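Local coordinates for protein Lys-gingipain catalytic subunit (Porphyromonas gingivalis, PDB 6I9A) that cleaves proteins after lysine as a secreted cysteine endopeptidase and may act as a virulence factor in periodontal disease, at residues Gln169-Tyr174 with Glu287-Ser292. Residues are numbered along the deposited sequence; the frame is centred on the assembly and turned at random.
With NA (sodium ion), chain F; H8E (benzyl-N-[(2S)-1-[[(3S)-7-amino-1-(benzylamino)-1,2-dioxoheptan-3-yl]amino]-5-(2-methyl-2-phenylhydrazinyl)-1,5-dioxopentan-2-yl]carbamate), chain I.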
loop_
_atom_site.group_PDB
_atom_site.type_symbol
_atom_site.label_atom_id
_atom_site.label_comp_id
_atom_site.label_asym_id
_atom_site.label_seq_id
_atom_site.Cartn_x
_atom_site.Cartn_y
_atom_site.Cartn_z
ATOM N N GLN A 169 -3.694 -17.803 -16.354
ATOM C CA GLN A 169 -2.429 -17.773 -17.093
ATOM C C GLN A 169 -2.243 -16.473 -17.909
ATOM O O GLN A 169 -1.199 -15.842 -17.822
ATOM C CB GLN A 169 -2.280 -18.993 -17.966
ATOM C CG GLN A 169 -2.123 -20.300 -17.176
ATOM C CD GLN A 169 -1.689 -21.420 -18.067
ATOM O OE1 GLN A 169 -0.789 -21.234 -18.908
ATOM N NE2 GLN A 169 -2.311 -22.560 -17.890
ATOM N N PRO A 170 -3.274 -16.005 -18.636
ATOM C CA PRO A 170 -3.097 -14.719 -19.345
ATOM C C PRO A 170 -2.739 -13.576 -18.396
ATOM O O PRO A 170 -1.952 -12.707 -18.754
ATOM C CB PRO A 170 -4.454 -14.503 -20.071
ATOM C CG PRO A 170 -4.977 -15.928 -20.266
ATOM C CD PRO A 170 -4.517 -16.705 -19.068
ATOM N N THR A 171 -3.325 -13.570 -17.172
ATOM C CA THR A 171 -2.996 -12.502 -16.198
ATOM C C THR A 171 -1.501 -12.518 -15.872
ATOM O O THR A 171 -0.808 -11.487 -16.003
ATOM C CB THR A 171 -3.779 -12.708 -14.913
ATOM O OG1 THR A 171 -5.192 -12.579 -15.155
ATOM C CG2 THR A 171 -3.387 -11.669 -13.852
ATOM N N ILE A 172 -0.999 -13.686 -15.435
ATOM C CA ILE A 172 0.407 -13.741 -14.990
ATOM C C ILE A 172 1.342 -13.549 -16.181
ATOM O O ILE A 172 2.371 -12.865 -16.054
ATOM C CB ILE A 172 0.634 -15.095 -14.267
ATOM C CG1 ILE A 172 -0.233 -15.221 -13.005
ATOM C CG2 ILE A 172 2.137 -15.312 -13.956
ATOM C CD1 ILE A 172 -0.138 -14.130 -12.010
ATOM N N LYS A 173 0.990 -14.086 -17.353
ATOM C CA LYS A 173 1.820 -13.902 -18.546
ATOM C C LYS A 173 1.915 -12.439 -18.936
ATOM O O LYS A 173 2.966 -11.994 -19.413
ATOM C CB LYS A 173 1.329 -14.761 -19.706
ATOM C CG LYS A 173 1.554 -16.261 -19.473
ATOM C CD LYS A 173 0.932 -17.101 -20.612
ATOM C CE LYS A 173 1.349 -18.561 -20.485
ATOM N NZ LYS A 173 0.781 -19.358 -21.604
ATOM N N TYR A 174 0.831 -11.666 -18.808
ATOM C CA TYR A 174 0.875 -10.226 -19.115
ATOM C C TYR A 174 1.853 -9.531 -18.159
ATOM O O TYR A 174 2.717 -8.784 -18.587
ATOM C CB TYR A 174 -0.560 -9.649 -18.944
ATOM C CG TYR A 174 -0.650 -8.166 -19.218
ATOM C CD1 TYR A 174 -1.039 -7.686 -20.476
ATOM C CD2 TYR A 174 -0.359 -7.238 -18.223
ATOM C CE1 TYR A 174 -1.180 -6.325 -20.715
ATOM C CE2 TYR A 174 -0.476 -5.862 -18.458
ATOM C CZ TYR A 174 -0.877 -5.423 -19.703
ATOM O OH TYR A 174 -1.027 -4.095 -19.986
ATOM N N GLU A 287 -13.840 -9.411 -13.189
ATOM C CA GLU A 287 -13.318 -8.154 -12.627
ATOM C C GLU A 287 -11.875 -8.327 -12.165
ATOM O O GLU A 287 -11.117 -7.388 -12.347
ATOM C CB GLU A 287 -14.170 -7.626 -11.490
ATOM C CG GLU A 287 -15.346 -6.747 -11.898
ATOM C CD GLU A 287 -16.596 -7.453 -12.375
ATOM O OE1 GLU A 287 -16.550 -8.675 -12.658
ATOM O OE2 GLU A 287 -17.648 -6.755 -12.451
ATOM N N ASP A 288 -11.488 -9.488 -11.585
ATOM C CA ASP A 288 -10.081 -9.609 -11.175
ATOM C C ASP A 288 -9.151 -9.600 -12.383
ATOM O O ASP A 288 -7.995 -9.165 -12.290
ATOM C CB ASP A 288 -9.834 -10.880 -10.367
ATOM C CG ASP A 288 -10.090 -10.803 -8.877
ATOM O OD1 ASP A 288 -10.510 -9.707 -8.380
ATOM O OD2 ASP A 288 -9.809 -11.801 -8.201
ATOM N N TYR A 289 -9.615 -10.147 -13.540
ATOM C CA TYR A 289 -8.796 -10.112 -14.764
ATOM C C TYR A 289 -8.489 -8.644 -15.130
ATOM O O TYR A 289 -7.355 -8.270 -15.348
ATOM C CB TYR A 289 -9.533 -10.881 -15.854
ATOM C CG TYR A 289 -8.856 -11.095 -17.182
ATOM C CD1 TYR A 289 -7.478 -11.332 -17.278
ATOM C CD2 TYR A 289 -9.617 -11.265 -18.329
ATOM C CE1 TYR A 289 -6.902 -11.671 -18.506
ATOM C CE2 TYR A 289 -9.056 -11.663 -19.530
ATOM C CZ TYR A 289 -7.699 -11.860 -19.615
ATOM O OH TYR A 289 -7.102 -12.251 -20.817
ATOM N N TYR A 290 -9.541 -7.845 -15.212
ATOM C CA TYR A 290 -9.348 -6.437 -15.551
ATOM C C TYR A 290 -8.517 -5.724 -14.499
ATOM O O TYR A 290 -7.665 -4.897 -14.832
ATOM C CB TYR A 290 -10.716 -5.693 -15.672
ATOM C CG TYR A 290 -11.713 -6.407 -16.564
ATOM C CD1 TYR A 290 -11.341 -6.870 -17.822
ATOM C CD2 TYR A 290 -13.037 -6.560 -16.172
ATOM C CE1 TYR A 290 -12.248 -7.544 -18.632
ATOM C CE2 TYR A 290 -13.960 -7.207 -16.984
ATOM C CZ TYR A 290 -13.559 -7.684 -18.218
ATOM O OH TYR A 290 -14.481 -8.333 -19.009
ATOM N N TRP A 291 -8.767 -6.067 -13.220
ATOM C CA TRP A 291 -8.024 -5.458 -12.103
ATOM C C TRP A 291 -6.535 -5.517 -12.336
ATOM O O TRP A 291 -5.837 -4.520 -12.230
ATOM C CB TRP A 291 -8.439 -6.193 -10.831
ATOM C CG TRP A 291 -8.142 -5.537 -9.523
ATOM C CD1 TRP A 291 -9.052 -4.883 -8.748
ATOM C CD2 TRP A 291 -6.929 -5.600 -8.750
ATOM N NE1 TRP A 291 -8.491 -4.522 -7.555
ATOM C CE2 TRP A 291 -7.192 -4.976 -7.511
ATOM C CE3 TRP A 291 -5.659 -6.155 -8.965
ATOM C CZ2 TRP A 291 -6.255 -4.914 -6.480
ATOM C CZ3 TRP A 291 -4.697 -6.026 -7.967
ATOM C CH2 TRP A 291 -5.000 -5.438 -6.728
ATOM N N SER A 292 -6.031 -6.700 -12.723
ATOM C CA SER A 292 -4.593 -6.854 -12.931
ATOM C C SER A 292 -4.086 -6.367 -14.253
ATOM O O SER A 292 -3.008 -5.749 -14.301
ATOM C CB SER A 292 -4.141 -8.305 -12.775
ATOM O OG SER A 292 -4.343 -8.768 -11.444
HETATM NA NA NA F . -3.231 -2.930 -19.694
HETATM C CAQ H8E I . -12.743 -21.712 -1.035
HETATM C CAK H8E I . -11.904 -22.755 -0.589
HETATM C CAH H8E I . -11.413 -23.691 -1.500
HETATM C CAL H8E I . -11.749 -23.632 -2.849
HETATM C CAR H8E I . -12.590 -22.606 -3.253
HETATM C CBO H8E I . -13.064 -21.622 -2.398
HETATM C CBA H8E I . -13.950 -20.651 -2.908
HETATM N NBE H8E I . -13.259 -19.482 -3.479
HETATM C CBL H8E I . -13.754 -18.773 -4.532
HETATM O OAE H8E I . -14.762 -19.145 -5.145
HETATM C CBN H8E I . -12.985 -17.512 -4.911
HETATM O OAG H8E I . -11.794 -17.491 -4.469
HETATM C CBS H8E I . -13.155 -17.162 -6.422
HETATM C CBB H8E I . -12.055 -16.237 -6.956
HETATM C CAY H8E I . -12.159 -15.995 -8.464
HETATM C CAX H8E I . -11.249 -14.884 -8.999
HETATM C CAW H8E I . -9.783 -15.296 -9.016
HETATM N NAB H8E I . -8.968 -14.179 -9.581
HETATM N NBG H8E I . -14.475 -16.604 -6.742
HETATM C C H8E I . -15.364 -17.118 -7.591
HETATM O O H8E I . -15.242 -18.170 -8.204
HETATM C CA H8E I . -16.682 -16.355 -7.598
HETATM N N H8E I . -17.436 -16.552 -8.833
HETATM C CBK H8E I . -17.018 -16.064 -10.027
HETATM O OAD H8E I . -15.899 -15.536 -10.115
HETATM O OBI H8E I . -17.840 -16.204 -10.997
HETATM C CBD H8E I . -17.431 -15.786 -12.351
HETATM C CBP H8E I . -18.389 -16.246 -13.356
HETATM C CAS H8E I . -19.381 -15.409 -13.869
HETATM C CAM H8E I . -20.314 -15.829 -14.865
HETATM C CAI H8E I . -20.225 -17.177 -15.255
HETATM C CAN H8E I . -19.281 -18.023 -14.692
HETATM C CAT H8E I . -18.362 -17.583 -13.755
HETATM C CB H8E I . -17.544 -16.815 -6.410
HETATM C CG H8E I . -17.872 -18.332 -6.442
HETATM C CD H8E I . -18.378 -18.804 -5.112
HETATM O OE1 H8E I . -19.563 -18.663 -4.806
HETATM N NE2 H8E I . -17.402 -19.299 -4.328
HETATM N NBT H8E I . -17.618 -19.647 -2.985
HETATM C CAA H8E I . -16.792 -18.836 -2.051
HETATM C CBQ H8E I . -17.878 -21.035 -2.766
HETATM C CAU H8E I . -17.579 -21.662 -1.547
HETATM C CAO H8E I . -17.899 -23.002 -1.348
HETATM C CAJ H8E I . -18.507 -23.732 -2.361
HETATM C CAP H8E I . -18.771 -23.140 -3.588
HETATM C CAV H8E I . -18.478 -21.789 -3.784
HETATM O O HOH W 1 -2.496 -1.105 -21.146
#
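Y289 and S292 of helix 285-293 meet P170 and T171 of helix 163-178. Just before Y289, D288 turns its carboxylate to the bound inhibitor: D288 OD2 accepts a hydrogen bond of 2.9 Å from NAB, the amine ending the inhibitor's lysine-like arm, and is also hydrogen-bonded to S283 OG. OD1 is held by the hydroxyls of Y353 and Y357, so the acceptor is fixed in place, consistent with the preference for lysine at P1.

Y289 reaches across. With CG anti to the backbone N (chi1 -175°), its ring lies alongside the T171 side chain, the two pointing opposite ways. Y289 CD1 lies 3.4 Å from T171 OG1, while Y289 OH is 3.6 Å from P170 CB. That threonine hydroxyl is hydrogen-bonded to V167 O, a turn back in its own helix; Y289 OH finds its polar partner at V298. Both helices belong to the caspase-like catalytic domain of this clan CD peptidase, and the axes of segments 169-174 and 287-292 run nearly parallel, 5° apart in direction and 9.9 Å at closest approach.

S292 closes the contact one turn on, its CB 3.6 Å from T171 CG2; Y313 of helix 312-317 touches both side chains. On helix 163-178, one turn on from T171, Y174 OH binds sodium at 2.5 Å, and V293 O, directly after S292, is another ligand of that ion.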